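Local coordinates for protein GNAT family acetyltransferase (Mycobacterium smegmatis, PDB 6C30) that probably transfers an acetyl group from acetyl-CoA to the N-terminal amino group of a protein substrate, as a RimJ-type member of the GNAT acetyltransferase family, at residues 18-23 against 211-216; 27-32 against 88-93; 96-101 against 118-123. All coordinates share one frame; numbering follows the deposited sequence.

How the interactions relate
The three contacts follow one mixed beta sheet from the edge strand 17-22 inward. Interaction 1 lays helix 204-217 against strand 17-22, and that strand pairs with strand 25-31 of interaction 2: Leu20 N lies 2.8 Å from Val27 O, a probable hydrogen bond. Interaction 2 passes in turn to interaction 3 through Ile92, whose N is 2.9 Å from Gly100 O and whose O is 2.9 Å from Val99 N. Centres of interactions 2 and 3 are about 9 Å apart. Interactions 1 and 3 do not touch, their nearest atoms being about 8 Å apart. A glycerol, probably from the crystallisation liquor, sits at interaction 1, where the second subunit also reaches.

Interaction 1 of 3, residues 18-23 against 211-216; sequences GPLRVP and AGRAEW. With GOL (glycerol), chain E.
Gly212 O is gripped by two backbone donors. Arg21 N crosses from strand 18-22 at 3.0 Å to Gly212 O with an N-H...O angle of 164°, while Trp216 N makes the ordinary helical bond from within 211-216. The two donors reach the oxygen from opposite faces of its carbonyl plane, which lets one acceptor serve both helix and strand. The contact packs helix 204-217, near the C-terminus, across strand 17-22 at the edge of the chain's sheet. The elements run nearly perpendicular, at 85°, and their axes close to 5.5 Å. Such an approach depends on Gly212, since a beta carbon there would collide with Leu20 CB; instead Gly212 CA lies 3.4 Å from Arg21 O in a CA-H...O contact.

Trp216 carries the side-chain packing. Its CG stands anti to the backbone N (chi1 -168°), and the indole lies between two partners. Over one face is Pro19 CG, 3.6 Å from the centroid of the five-membered ring, a CH-pi contact made by a proline that follows a cis peptide bond. Carbons of a glycerol, probably a crystallisation component, cover the opposite face. The glycerol also links the segments: Arg21 NE donates in the guanidinium plane to its O2 (3.0 Å), and its O3 donates to Trp216 O (2.8 Å). Arg79 of the second subunit is also hydrogen-bonded to it. One turn before Trp216, Leu20 CD2 rests on Arg213 CG at 3.6 Å, the guanidinium of Arg213 going on to a salt bridge with Asp140. The chemistry implies a joint held by one shared carbonyl and by the proline on the indole face, with a border that can accept a small polyol.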
ATOM      1  N   GLY A  18       6.278  -3.989  -5.517  1.00 16.41           N
ATOM      2  CA  GLY A  18       5.599  -2.936  -6.256  1.00 15.71           C
ATOM      3  C   GLY A  18       5.679  -1.633  -5.480  1.00 16.58           C
ATOM      4  O   GLY A  18       6.562  -1.468  -4.644  1.00 19.41           O
ATOM      5  N   PRO A  19       4.749  -0.703  -5.730  1.00 16.99           N
ATOM      6  CA  PRO A  19       3.601  -0.838  -6.628  1.00 17.19           C
ATOM      7  C   PRO A  19       3.936  -0.721  -8.115  1.00 16.26           C
ATOM      8  O   PRO A  19       4.971  -0.167  -8.505  1.00 17.92           O
ATOM      9  CB  PRO A  19       2.694   0.316  -6.198  1.00 18.60           C
ATOM     10  CG  PRO A  19       3.642   1.357  -5.713  1.00 21.14           C
ATOM     11  CD  PRO A  19       4.745   0.597  -5.030  1.00 19.52           C
ATOM     12  N   LEU A  20       3.038  -1.262  -8.928  1.00 15.89           N
ATOM     13  CA  LEU A  20       3.097  -1.119 -10.374  1.00 15.36           C
ATOM     14  C   LEU A  20       1.857  -0.390 -10.820  1.00 15.47           C
ATOM     15  O   LEU A  20       0.811  -0.487 -10.168  1.00 15.63           O
ATOM     16  CB  LEU A  20       3.155  -2.477 -11.069  1.00 16.68           C
ATOM     17  CG  LEU A  20       4.192  -3.495 -10.603  1.00 16.14           C
ATOM     18  CD1 LEU A  20       4.060  -4.733 -11.456  1.00 18.52           C
ATOM     19  CD2 LEU A  20       5.589  -2.905 -10.705  1.00 18.10           C
ATOM     20  N   ARG A  21       1.942   0.321 -11.938  1.00 17.14           N
ATOM     21  CA  ARG A  21       0.719   0.721 -12.603  1.00 18.21           C
ATOM     22  C   ARG A  21       0.596  -0.119 -13.865  1.00 20.45           C
ATOM     23  O   ARG A  21       1.508  -0.121 -14.704  1.00 19.71           O
ATOM     24  CB  ARG A  21       0.687   2.219 -12.930  1.00 20.01           C
ATOM     25  CG  ARG A  21      -0.625   2.606 -13.596  1.00 23.79           C
ATOM     26  CD  ARG A  21      -0.840   4.115 -13.694  1.00 22.74           C
ATOM     27  NE  ARG A  21      -1.445   4.729 -12.506  1.00 18.77           N
ATOM     28  CZ  ARG A  21      -2.713   4.574 -12.124  1.00 20.44           C
ATOM     29  NH1 ARG A  21      -3.534   3.774 -12.795  1.00 21.72           N
ATOM     30  NH2 ARG A  21      -3.161   5.210 -11.051  1.00 17.93           N
ATOM     31  N   VAL A  22      -0.512  -0.849 -13.959  1.00 17.88           N
ATOM     32  CA  VAL A  22      -0.812  -1.746 -15.074  1.00 17.92           C
ATOM     33  C   VAL A  22      -2.221  -1.391 -15.563  1.00 20.72           C
ATOM     34  O   VAL A  22      -2.869  -0.547 -14.955  1.00 19.72           O
ATOM     35  CB  VAL A  22      -0.697  -3.227 -14.644  1.00 20.89           C
ATOM     36  CG1 VAL A  22       0.748  -3.574 -14.311  1.00 20.28           C
ATOM     37  CG2 VAL A  22      -1.626  -3.519 -13.479  1.00 19.84           C
ATOM     38  N   PRO A  23      -2.690  -1.998 -16.674  1.00 21.07           N
ATOM     39  CA  PRO A  23      -4.016  -1.602 -17.172  1.00 22.05           C
ATOM     40  C   PRO A  23      -5.142  -1.626 -16.129  1.00 23.23           C
ATOM     41  O   PRO A  23      -6.007  -0.757 -16.156  1.00 22.26           O
ATOM     42  CB  PRO A  23      -4.276  -2.625 -18.276  1.00 25.47           C
ATOM     43  CG  PRO A  23      -2.919  -2.852 -18.849  1.00 30.58           C
ATOM     44  CD  PRO A  23      -1.971  -2.821 -17.667  1.00 25.69           C
ATOM     45  N   ALA A 211       7.871  -2.404 -17.079  1.00 16.21           N
ATOM     46  CA  ALA A 211       6.897  -1.483 -17.644  1.00 18.03           C
ATOM     47  C   ALA A 211       5.981  -0.939 -16.552  1.00 19.72           C
ATOM     48  O   ALA A 211       5.623   0.240 -16.558  1.00 19.06           O
ATOM     49  CB  ALA A 211       6.080  -2.165 -18.734  1.00 20.83           C
ATOM     50  N   GLY A 212       5.608  -1.800 -15.608  1.00 17.81           N
ATOM     51  CA  GLY A 212       4.707  -1.397 -14.540  1.00 18.38           C
ATOM     52  C   GLY A 212       5.349  -0.390 -13.605  1.00 16.12           C
ATOM     53  O   GLY A 212       4.682   0.532 -13.121  1.00 16.88           O
ATOM     54  N   ARG A 213       6.640  -0.567 -13.343  1.00 17.02           N
ATOM     55  CA  ARG A 213       7.380   0.381 -12.519  1.00 18.31           C
ATOM     56  C   ARG A 213       7.524   1.717 -13.227  1.00 19.41           C
ATOM     57  O   ARG A 213       7.335   2.771 -12.615  1.00 19.55           O
ATOM     58  CB  ARG A 213       8.761  -0.159 -12.166  1.00 18.84           C
ATOM     59  CG  ARG A 213       8.743  -1.303 -11.162  1.00 21.90           C
ATOM     60  CD  ARG A 213      10.101  -1.947 -10.990  1.00 35.63           C
ATOM     61  NE  ARG A 213      10.074  -2.916  -9.898  1.00 37.51           N
ATOM     62  CZ  ARG A 213      11.006  -3.839  -9.693  1.00 42.76           C
ATOM     63  NH1 ARG A 213      12.047  -3.929 -10.511  1.00 49.03           N
ATOM     64  NH2 ARG A 213      10.890  -4.675  -8.670  1.00 44.57           N
ATOM     65  N   ALA A 214       7.874   1.670 -14.509  1.00 19.86           N
ATOM     66  CA  ALA A 214       8.039   2.890 -15.295  1.00 20.31           C
ATOM     67  C   ALA A 214       6.728   3.668 -15.364  1.00 19.83           C
ATOM     68  O   ALA A 214       6.715   4.895 -15.238  1.00 21.84           O
ATOM     69  CB  ALA A 214       8.539   2.559 -16.699  1.00 20.92           C
ATOM     70  N   GLU A 215       5.622   2.959 -15.560  1.00 18.14           N
ATOM     71  CA  GLU A 215       4.326   3.611 -15.642  1.00 17.86           C
ATOM     72  C   GLU A 215       3.934   4.237 -14.307  1.00 19.91           C
ATOM     73  O   GLU A 215       3.405   5.353 -14.264  1.00 20.79           O
ATOM     74  CB  GLU A 215       3.252   2.621 -16.095  1.00 21.97           C
ATOM     75  CG  GLU A 215       1.903   3.252 -16.405  1.00 26.09           C
ATOM     76  CD  GLU A 215       1.944   4.226 -17.578  1.00 37.16           C
ATOM     77  OE1 GLU A 215       2.880   4.151 -18.403  1.00 33.73           O
ATOM     78  OE2 GLU A 215       1.027   5.068 -17.674  1.00 41.01           O
ATOM     79  N   TRP A 216       4.193   3.521 -13.215  1.00 17.95           N
ATOM     80  CA  TRP A 216       3.896   4.047 -11.885  1.00 18.60           C
ATOM     81  C   TRP A 216       4.658   5.346 -11.633  1.00 19.01           C
ATOM     82  O   TRP A 216       4.108   6.295 -11.065  1.00 19.39           O
ATOM     83  CB  TRP A 216       4.237   3.020 -10.790  1.00 17.16           C
ATOM     84  CG  TRP A 216       3.668   3.419  -9.448  1.00 15.65           C
ATOM     85  CD1 TRP A 216       2.467   3.028  -8.922  1.00 17.93           C
ATOM     86  CD2 TRP A 216       4.257   4.309  -8.488  1.00 15.84           C
ATOM     87  NE1 TRP A 216       2.271   3.621  -7.697  1.00 16.98           N
ATOM     88  CE2 TRP A 216       3.357   4.410  -7.406  1.00 15.17           C
ATOM     89  CE3 TRP A 216       5.454   5.029  -8.441  1.00 17.58           C
ATOM     90  CZ2 TRP A 216       3.620   5.196  -6.287  1.00 16.62           C
ATOM     91  CZ3 TRP A 216       5.716   5.817  -7.325  1.00 17.61           C
ATOM     92  CH2 TRP A 216       4.799   5.892  -6.264  1.00 17.21           C
TER
HETATM   93  C1  GOL E 303      -0.156   6.329  -8.840  1.00 33.44           C
HETATM   94  O1  GOL E 303      -0.246   7.699  -8.515  1.00 21.34           O
HETATM   95  C2  GOL E 303       1.089   6.203  -9.672  1.00 24.76           C
HETATM   96  O2  GOL E 303       0.607   6.383 -10.994  1.00 22.92           O
HETATM   97  C3  GOL E 303       2.021   7.318  -9.144  1.00 21.68           C
HETATM   98  O3  GOL E 303       2.342   8.301 -10.114  1.00 21.84           O

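Interaction 2 of 3, residues 27-32 against 88-93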
ATOM      1  N   VAL A  27      -1.265  -1.965  -8.756  1.00 14.28           N
ATOM      2  CA  VAL A  27      -1.194  -3.281  -8.126  0.57 13.52           C
ATOM      3  C   VAL A  27       0.067  -3.419  -7.289  1.00 13.68           C
ATOM      4  O   VAL A  27       1.113  -2.870  -7.619  1.00 16.90           O
ATOM      5  CB  VAL A  27      -1.237  -4.422  -9.161  0.57 13.48           C
ATOM      6  CG1 VAL A  27      -2.577  -4.437  -9.888  0.57 15.57           C
ATOM      7  CG2 VAL A  27      -0.065  -4.318 -10.127  0.57 14.74           C
ATOM      8  N   GLY A  28      -0.032  -4.143  -6.180  1.00 13.10           N
ATOM      9  CA  GLY A  28       1.113  -4.369  -5.320  1.00 14.61           C
ATOM     10  C   GLY A  28       0.881  -5.627  -4.500  1.00 12.48           C
ATOM     11  O   GLY A  28      -0.246  -6.145  -4.450  1.00 13.47           O
ATOM     12  N   LEU A  29       1.955  -6.123  -3.888  1.00 12.98           N
ATOM     13  CA  LEU A  29       1.903  -7.246  -2.937  1.00 12.50           C
ATOM     14  C   LEU A  29       2.297  -6.768  -1.558  1.00 13.62           C
ATOM     15  O   LEU A  29       3.259  -6.018  -1.416  1.00 13.50           O
ATOM     16  CB  LEU A  29       2.845  -8.379  -3.347  1.00 13.17           C
ATOM     17  CG  LEU A  29       2.704  -8.978  -4.750  1.00 12.81           C
ATOM     18  CD1 LEU A  29       3.664 -10.149  -4.934  1.00 13.47           C
ATOM     19  CD2 LEU A  29       1.260  -9.427  -4.982  1.00 13.92           C
ATOM     20  N   ARG A  30       1.580  -7.219  -0.534  1.00 12.29           N
ATOM     21  CA  ARG A  30       2.014  -6.941   0.835  1.00 12.89           C
ATOM     22  C   ARG A  30       1.587  -8.102   1.739  1.00 11.37           C
ATOM     23  O   ARG A  30       0.755  -8.918   1.342  1.00 11.89           O
ATOM     24  CB  ARG A  30       1.469  -5.579   1.320  1.00 13.53           C
ATOM     25  CG  ARG A  30      -0.025  -5.361   1.155  1.00 12.50           C
ATOM     26  CD  ARG A  30      -0.799  -6.003   2.286  1.00 11.88           C
ATOM     27  NE  ARG A  30      -2.230  -5.759   2.150  1.00 12.68           N
ATOM     28  CZ  ARG A  30      -3.165  -6.433   2.816  1.00 11.12           C
ATOM     29  NH1 ARG A  30      -2.807  -7.386   3.671  1.00 12.97           N
ATOM     30  NH2 ARG A  30      -4.450  -6.150   2.637  1.00 12.24           N
ATOM     31  N   PRO A  31       2.173  -8.203   2.947  1.00 12.25           N
ATOM     32  CA  PRO A  31       1.865  -9.368   3.794  1.00 12.18           C
ATOM     33  C   PRO A  31       0.400  -9.510   4.200  1.00 11.75           C
ATOM     34  O   PRO A  31      -0.267  -8.518   4.465  1.00 11.10           O
ATOM     35  CB  PRO A  31       2.727  -9.126   5.038  1.00 12.40           C
ATOM     36  CG  PRO A  31       3.895  -8.327   4.527  1.00 13.20           C
ATOM     37  CD  PRO A  31       3.282  -7.397   3.498  1.00 12.68           C
ATOM     38  N   VAL A  32      -0.093 -10.739   4.273  1.00 10.90           N
ATOM     39  CA  VAL A  32      -1.378 -10.999   4.924  1.00 11.10           C
ATOM     40  C   VAL A  32      -1.384 -10.419   6.336  1.00 11.93           C
ATOM     41  O   VAL A  32      -0.346 -10.381   7.014  1.00 12.51           O
ATOM     42  CB  VAL A  32      -1.709 -12.518   5.018  1.00 11.42           C
ATOM     43  CG1 VAL A  32      -1.965 -13.127   3.643  1.00 12.63           C
ATOM     44  CG2 VAL A  32      -0.613 -13.278   5.753  1.00 11.97           C
ATOM     45  N   LEU A  88       5.991 -17.300   1.932  1.00 12.06           N
ATOM     46  CA  LEU A  88       5.795 -15.846   1.894  1.00 12.06           C
ATOM     47  C   LEU A  88       4.354 -15.603   1.455  1.00 13.57           C
ATOM     48  O   LEU A  88       4.023 -15.675   0.265  1.00 12.99           O
ATOM     49  CB  LEU A  88       6.773 -15.132   0.949  1.00 12.92           C
ATOM     50  CG  LEU A  88       8.258 -15.128   1.344  1.00 13.79           C
ATOM     51  CD1 LEU A  88       8.985 -16.403   0.926  1.00 14.50           C
ATOM     52  CD2 LEU A  88       8.950 -13.906   0.748  1.00 15.66           C
ATOM     53  N   PRO A  89       3.478 -15.334   2.424  1.00 11.76           N
ATOM     54  CA  PRO A  89       2.049 -15.174   2.137  1.00 11.99           C
ATOM     55  C   PRO A  89       1.657 -13.716   1.885  1.00 11.41           C
ATOM     56  O   PRO A  89       1.516 -12.932   2.825  1.00 12.05           O
ATOM     57  CB  PRO A  89       1.381 -15.725   3.399  1.00 11.82           C
ATOM     58  CG  PRO A  89       2.376 -15.407   4.502  1.00 13.58           C
ATOM     59  CD  PRO A  89       3.746 -15.538   3.862  1.00 12.98           C
ATOM     60  N   PHE A  90       1.489 -13.358   0.617  1.00 11.48           N
ATOM     61  CA  PHE A  90       1.097 -12.005   0.252  1.00 10.89           C
ATOM     62  C   PHE A  90      -0.375 -11.876  -0.102  1.00 11.76           C
ATOM     63  O   PHE A  90      -1.043 -12.834  -0.518  1.00 11.84           O
ATOM     64  CB  PHE A  90       1.899 -11.505  -0.957  1.00 11.84           C
ATOM     65  CG  PHE A  90       3.377 -11.379  -0.727  1.00 12.11           C
ATOM     66  CD1 PHE A  90       3.892 -10.260  -0.084  1.00 13.20           C
ATOM     67  CD2 PHE A  90       4.259 -12.343  -1.212  1.00 12.86           C
ATOM     68  CE1 PHE A  90       5.264 -10.121   0.100  1.00 12.93           C
ATOM     69  CE2 PHE A  90       5.634 -12.214  -1.025  1.00 12.62           C
ATOM     70  CZ  PHE A  90       6.133 -11.102  -0.365  1.00 13.36           C
ATOM     71  N   VAL A  91      -0.852 -10.646   0.037  1.00 12.12           N
ATOM     72  CA  VAL A  91      -2.138 -10.203  -0.485  1.00 10.70           C
ATOM     73  C   VAL A  91      -1.872  -9.414  -1.758  1.00 11.34           C
ATOM     74  O   VAL A  91      -0.905  -8.639  -1.831  1.00 11.53           O
ATOM     75  CB  VAL A  91      -2.888  -9.336   0.543  1.00 10.12           C
ATOM     76  CG1 VAL A  91      -4.053  -8.576  -0.094  1.00 12.52           C
ATOM     77  CG2 VAL A  91      -3.361 -10.212   1.705  1.00 11.88           C
ATOM     78  N   ILE A  92      -2.716  -9.637  -2.765  1.00 11.23           N
ATOM     79  CA  ILE A  92      -2.704  -8.812  -3.970  1.00 11.51           C
ATOM     80  C   ILE A  92      -3.625  -7.629  -3.744  1.00 12.32           C
ATOM     81  O   ILE A  92      -4.810  -7.805  -3.441  1.00 12.71           O
ATOM     82  CB  ILE A  92      -3.172  -9.594  -5.216  1.00 11.69           C
ATOM     83  CG1 ILE A  92      -2.384 -10.892  -5.390  1.00 11.92           C
ATOM     84  CG2 ILE A  92      -3.086  -8.694  -6.466  1.00 13.01           C
ATOM     85  CD1 ILE A  92      -3.002 -11.839  -6.414  1.00 13.84           C
ATOM     86  N   GLU A  93      -3.067  -6.425  -3.864  1.00 12.42           N
ATOM     87  CA  GLU A  93      -3.856  -5.195  -3.770  1.00 11.90           C
ATOM     88  C   GLU A  93      -4.094  -4.590  -5.146  1.00 12.87           C
ATOM     89  O   GLU A  93      -3.183  -4.542  -5.974  1.00 14.01           O
ATOM     90  CB  GLU A  93      -3.160  -4.144  -2.899  1.00 14.03           C
ATOM     91  CG  GLU A  93      -3.120  -4.507  -1.420  1.00 14.83           C
ATOM     92  CD  GLU A  93      -2.630  -3.368  -0.549  1.00 17.99           C
ATOM     93  OE1 GLU A  93      -2.075  -2.378  -1.088  1.00 19.64           O
ATOM     94  OE2 GLU A  93      -2.799  -3.460   0.681  1.00 16.32           O
TER
HETATM   95  O   HOH W   1      -5.469  -3.535   1.951  1.00 19.92           O
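Arg30 and Glu93 meet through a salt bridge, Arg30 NE to Glu93 OE2 at 2.8 Å. The oxygen lies close to the guanidinium plane, yet the nitrogen comes to it from above the carboxylate plane, 37° out, and the two flat groups stand 78° apart. Val91 lies against one face of the guanidinium: its CB sits over the centre, and CG2 is 3.5 Å from Arg30 NH1. A bend at chi2 (82°) carries the arginine across toward strand 88-93, beside Val91, with NH1 donating to Pro31 O of the next residue at 2.9 Å, within the guanidinium plane. A water accepts from Arg30 NH2 and lies within hydrogen-bonding distance of Glu93 OE2, to which it may donate, a possible second link between the charges. Asp36 adds a further salt bridge to NH1, so the cation is held on several sides.

Behind these side chains lies an antiparallel ladder of the central GNAT sheet, with Gly28-Glu93 and Arg30-Val91 as hydrogen-bonded pairs. Val91 N to Arg30 O is the shortest of these backbone bonds, at 2.7 Å. Past the last pair, Val32 N still reaches Pro89 O at 3.1 Å, carrying the connection beyond the end of strand 27-31.

The face bearing Leu29 and Ile92 is apolar. These two lie side by side and point the same way, with Leu29 CD2 3.9 Å from Ile92 CG1, while Leu29 CB touches Phe90 CD1. Farther out, Ile130 and Ala134 of helix 130-143 pack on Ile92, and Trp13 meets the Phe90 ring edge-to-face. Helix 71-83 covers Pro89 through Leu78 and Ala82, and its Arg79 hydrogen-bonds Val32 O.

Interaction 3 of 3, residues 96-101 against 118-123; sequences GEFVGQ and GYWVAS
A classic beta bulge interrupts strand 97-105, where Val99 and Gly100 both face Ile92 of the preceding strand, and this contact pairs the bulged strand with strand 114-121 in an antiparallel hairpin of the GNAT sheet. Gly100 and Val121 form the non-hydrogen-bonded pair beside the bulge, their CA atoms 4.3 Å apart. That closeness leaves no place for a beta carbon at Gly100, which would clash with Trp120 O and Val121 CA. Ala122 N donates to Val99 O at 2.8 Å, and Gln101 and Trp120 exchange two backbone bonds in the next pair.

Trp120 dominates the side-chain contact. Chi1 of 70° places its CG between the backbone N and the carbonyl carbon, turning the indole back over the neighbouring strand. Gly100 CA then lies over the face of the six-membered ring, 3.8 Å from its centroid and 6° off the normal, a CH-pi contact. Phe98 meets the indole from another direction: Phe98 CE2 is 3.8 Å from Trp120 CZ2, with the indole carbons near the plane of the phenyl ring, at its edge, and the two side chains crossing at about a right angle.

Around this cluster, Arg44 makes a cation-pi contact with Trp120, and Trp40 of helix 37-46 packs on Phe98 and Gln101. On the face bearing Val121, Ile130 and Ala131 of helix 130-143 cover the valine. The indole nitrogen is satisfied within the hairpin: Trp120 NE1 donates in its ring plane to Gln101 OE1 at 2.9 Å, but arrives 40° out of the amide's carbonyl plane.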
ATOM      1  N   GLY A  96      -5.037  -0.396  -3.497  1.00 13.59           N
ATOM      2  CA  GLY A  96      -5.015  -0.528  -2.050  1.00 15.40           C
ATOM      3  C   GLY A  96      -5.971  -1.555  -1.457  1.00 13.93           C
ATOM      4  O   GLY A  96      -5.920  -1.795  -0.247  1.00 16.21           O
ATOM      5  N   GLU A  97      -6.839  -2.146  -2.278  1.00 12.68           N
ATOM      6  CA  GLU A  97      -7.852  -3.077  -1.790  1.00 13.64           C
ATOM      7  C   GLU A  97      -7.438  -4.523  -1.984  1.00 12.41           C
ATOM      8  O   GLU A  97      -6.931  -4.892  -3.032  1.00 12.77           O
ATOM      9  CB  GLU A  97      -9.187  -2.840  -2.504  1.00 15.58           C
ATOM     10  CG  GLU A  97      -9.796  -1.477  -2.228  1.00 25.56           C
ATOM     11  CD  GLU A  97     -11.171  -1.308  -2.852  1.00 30.30           C
ATOM     12  OE1 GLU A  97     -11.500  -2.051  -3.807  1.00 29.29           O
ATOM     13  OE2 GLU A  97     -11.931  -0.443  -2.364  1.00 30.10           O
ATOM     14  N   PHE A  98      -7.673  -5.336  -0.957  1.00 12.53           N
ATOM     15  CA  PHE A  98      -7.525  -6.791  -1.054  1.00 12.61           C
ATOM     16  C   PHE A  98      -8.338  -7.318  -2.232  1.00 12.05           C
ATOM     17  O   PHE A  98      -9.564  -7.165  -2.233  1.00 12.68           O
ATOM     18  CB  PHE A  98      -8.010  -7.417   0.259  1.00 12.15           C
ATOM     19  CG  PHE A  98      -7.867  -8.935   0.360  1.00 10.74           C
ATOM     20  CD1 PHE A  98      -7.043  -9.489   1.323  1.00 12.91           C
ATOM     21  CD2 PHE A  98      -8.610  -9.798  -0.441  1.00 11.89           C
ATOM     22  CE1 PHE A  98      -6.915 -10.876   1.457  1.00 12.73           C
ATOM     23  CE2 PHE A  98      -8.491 -11.182  -0.302  1.00 12.82           C
ATOM     24  CZ  PHE A  98      -7.635 -11.714   0.644  1.00 11.60           C
ATOM     25  N   VAL A  99      -7.683  -7.944  -3.209  1.00 11.54           N
ATOM     26  CA  VAL A  99      -8.423  -8.564  -4.313  1.00 12.80           C
ATOM     27  C   VAL A  99      -7.967  -9.996  -4.575  1.00 12.26           C
ATOM     28  O   VAL A  99      -8.396 -10.613  -5.550  1.00 13.30           O
ATOM     29  CB  VAL A  99      -8.312  -7.753  -5.641  1.00 13.09           C
ATOM     30  CG1 VAL A  99      -8.977  -6.368  -5.503  1.00 14.85           C
ATOM     31  CG2 VAL A  99      -6.870  -7.655  -6.111  1.00 14.28           C
ATOM     32  N   GLY A 100      -7.115 -10.534  -3.705  1.00 11.76           N
ATOM     33  CA  GLY A 100      -6.697 -11.919  -3.837  1.00 11.67           C
ATOM     34  C   GLY A 100      -5.421 -12.151  -3.068  1.00 10.23           C
ATOM     35  O   GLY A 100      -5.004 -11.302  -2.269  1.00 11.27           O
ATOM     36  N   GLN A 101      -4.788 -13.292  -3.328  1.00 11.06           N
ATOM     37  CA  GLN A 101      -3.553 -13.669  -2.650  1.00 10.95           C
ATOM     38  C   GLN A 101      -2.525 -14.180  -3.627  1.00 11.44           C
ATOM     39  O   GLN A 101      -2.869 -14.724  -4.681  1.00 12.05           O
ATOM     40  CB  GLN A 101      -3.814 -14.741  -1.589  1.00 11.76           C
ATOM     41  CG  GLN A 101      -4.477 -14.215  -0.326  1.00 12.30           C
ATOM     42  CD  GLN A 101      -4.926 -15.338   0.582  1.00 11.74           C
ATOM     43  OE1 GLN A 101      -6.068 -15.797   0.511  1.00 14.07           O
ATOM     44  NE2 GLN A 101      -4.001 -15.829   1.416  1.00 13.42           N
ATOM     45  N   GLY A 118       1.490 -19.823  -5.795  1.00 13.02           N
ATOM     46  CA  GLY A 118       0.081 -19.990  -6.072  1.00 13.68           C
ATOM     47  C   GLY A 118      -0.605 -18.649  -5.943  1.00 11.95           C
ATOM     48  O   GLY A 118      -0.052 -17.716  -5.358  1.00 12.42           O
ATOM     49  N   TYR A 119      -1.798 -18.535  -6.511  1.00 11.74           N
ATOM     50  CA  TYR A 119      -2.493 -17.254  -6.524  1.00 12.31           C
ATOM     51  C   TYR A 119      -3.984 -17.473  -6.697  1.00 11.62           C
ATOM     52  O   TYR A 119      -4.433 -18.514  -7.196  1.00 12.20           O
ATOM     53  CB  TYR A 119      -1.963 -16.360  -7.668  1.00 11.91           C
ATOM     54  CG  TYR A 119      -2.412 -16.873  -9.022  1.00 12.65           C
ATOM     55  CD1 TYR A 119      -3.552 -16.369  -9.644  1.00 14.59           C
ATOM     56  CD2 TYR A 119      -1.727 -17.904  -9.650  1.00 14.94           C
ATOM     57  CE1 TYR A 119      -3.985 -16.874 -10.862  1.00 15.02           C
ATOM     58  CE2 TYR A 119      -2.150 -18.417 -10.862  1.00 15.06           C
ATOM     59  CZ  TYR A 119      -3.279 -17.897 -11.456  1.00 14.40           C
ATOM     60  OH  TYR A 119      -3.691 -18.418 -12.657  1.00 16.39           O
ATOM     61  N   TRP A 120      -4.753 -16.465  -6.312  1.00 11.00           N
ATOM     62  CA  TRP A 120      -6.143 -16.365  -6.732  1.00 11.77           C
ATOM     63  C   TRP A 120      -6.525 -14.894  -6.734  1.00 13.36           C
ATOM     64  O   TRP A 120      -5.963 -14.086  -5.984  1.00 12.21           O
ATOM     65  CB  TRP A 120      -7.070 -17.193  -5.834  1.00 12.93           C
ATOM     66  CG  TRP A 120      -7.237 -16.643  -4.453  1.00 12.16           C
ATOM     67  CD1 TRP A 120      -6.463 -16.914  -3.355  1.00 13.57           C
ATOM     68  CD2 TRP A 120      -8.241 -15.719  -4.019  1.00 11.63           C
ATOM     69  NE1 TRP A 120      -6.932 -16.211  -2.272  1.00 13.01           N
ATOM     70  CE2 TRP A 120      -8.021 -15.473  -2.648  1.00 12.25           C
ATOM     71  CE3 TRP A 120      -9.315 -15.089  -4.652  1.00 12.57           C
ATOM     72  CZ2 TRP A 120      -8.824 -14.610  -1.901  1.00 11.90           C
ATOM     73  CZ3 TRP A 120     -10.113 -14.238  -3.912  1.00 14.58           C
ATOM     74  CH2 TRP A 120      -9.861 -14.006  -2.548  1.00 13.19           C
ATOM     75  N   VAL A 121      -7.459 -14.550  -7.614  1.00 12.05           N
ATOM     76  CA  VAL A 121      -7.959 -13.187  -7.761  1.00 11.97           C
ATOM     77  C   VAL A 121      -9.485 -13.218  -7.758  1.00 13.24           C
ATOM     78  O   VAL A 121     -10.087 -14.117  -8.341  1.00 13.65           O
ATOM     79  CB  VAL A 121      -7.436 -12.537  -9.075  1.00 12.93           C
ATOM     80  CG1 VAL A 121      -8.086 -11.175  -9.315  1.00 16.58           C
ATOM     81  CG2 VAL A 121      -5.933 -12.397  -9.042  1.00 14.34           C
ATOM     82  N   ALA A 122     -10.090 -12.233  -7.101  1.00 12.71           N
ATOM     83  CA  ALA A 122     -11.541 -12.068  -7.081  1.00 12.55           C
ATOM     84  C   ALA A 122     -12.137 -12.182  -8.484  1.00 13.65           C
ATOM     85  O   ALA A 122     -11.626 -11.583  -9.438  1.00 14.79           O
ATOM     86  CB  ALA A 122     -11.904 -10.729  -6.462  1.00 15.07           C
ATOM     87  N   SER A 123     -13.221 -12.946  -8.597  1.00 14.51           N
ATOM     88  CA  SER A 123     -13.793 -13.283  -9.906  1.00 15.17           C
ATOM     89  C   SER A 123     -14.219 -12.060 -10.716  1.00 20.37           C
ATOM     90  O   SER A 123     -14.121 -12.064 -11.944  1.00 22.21           O
ATOM     91  CB  SER A 123     -14.990 -14.221  -9.732  1.00 17.93           C
ATOM     92  OG  SER A 123     -16.059 -13.548  -9.102  1.00 20.12           O
TER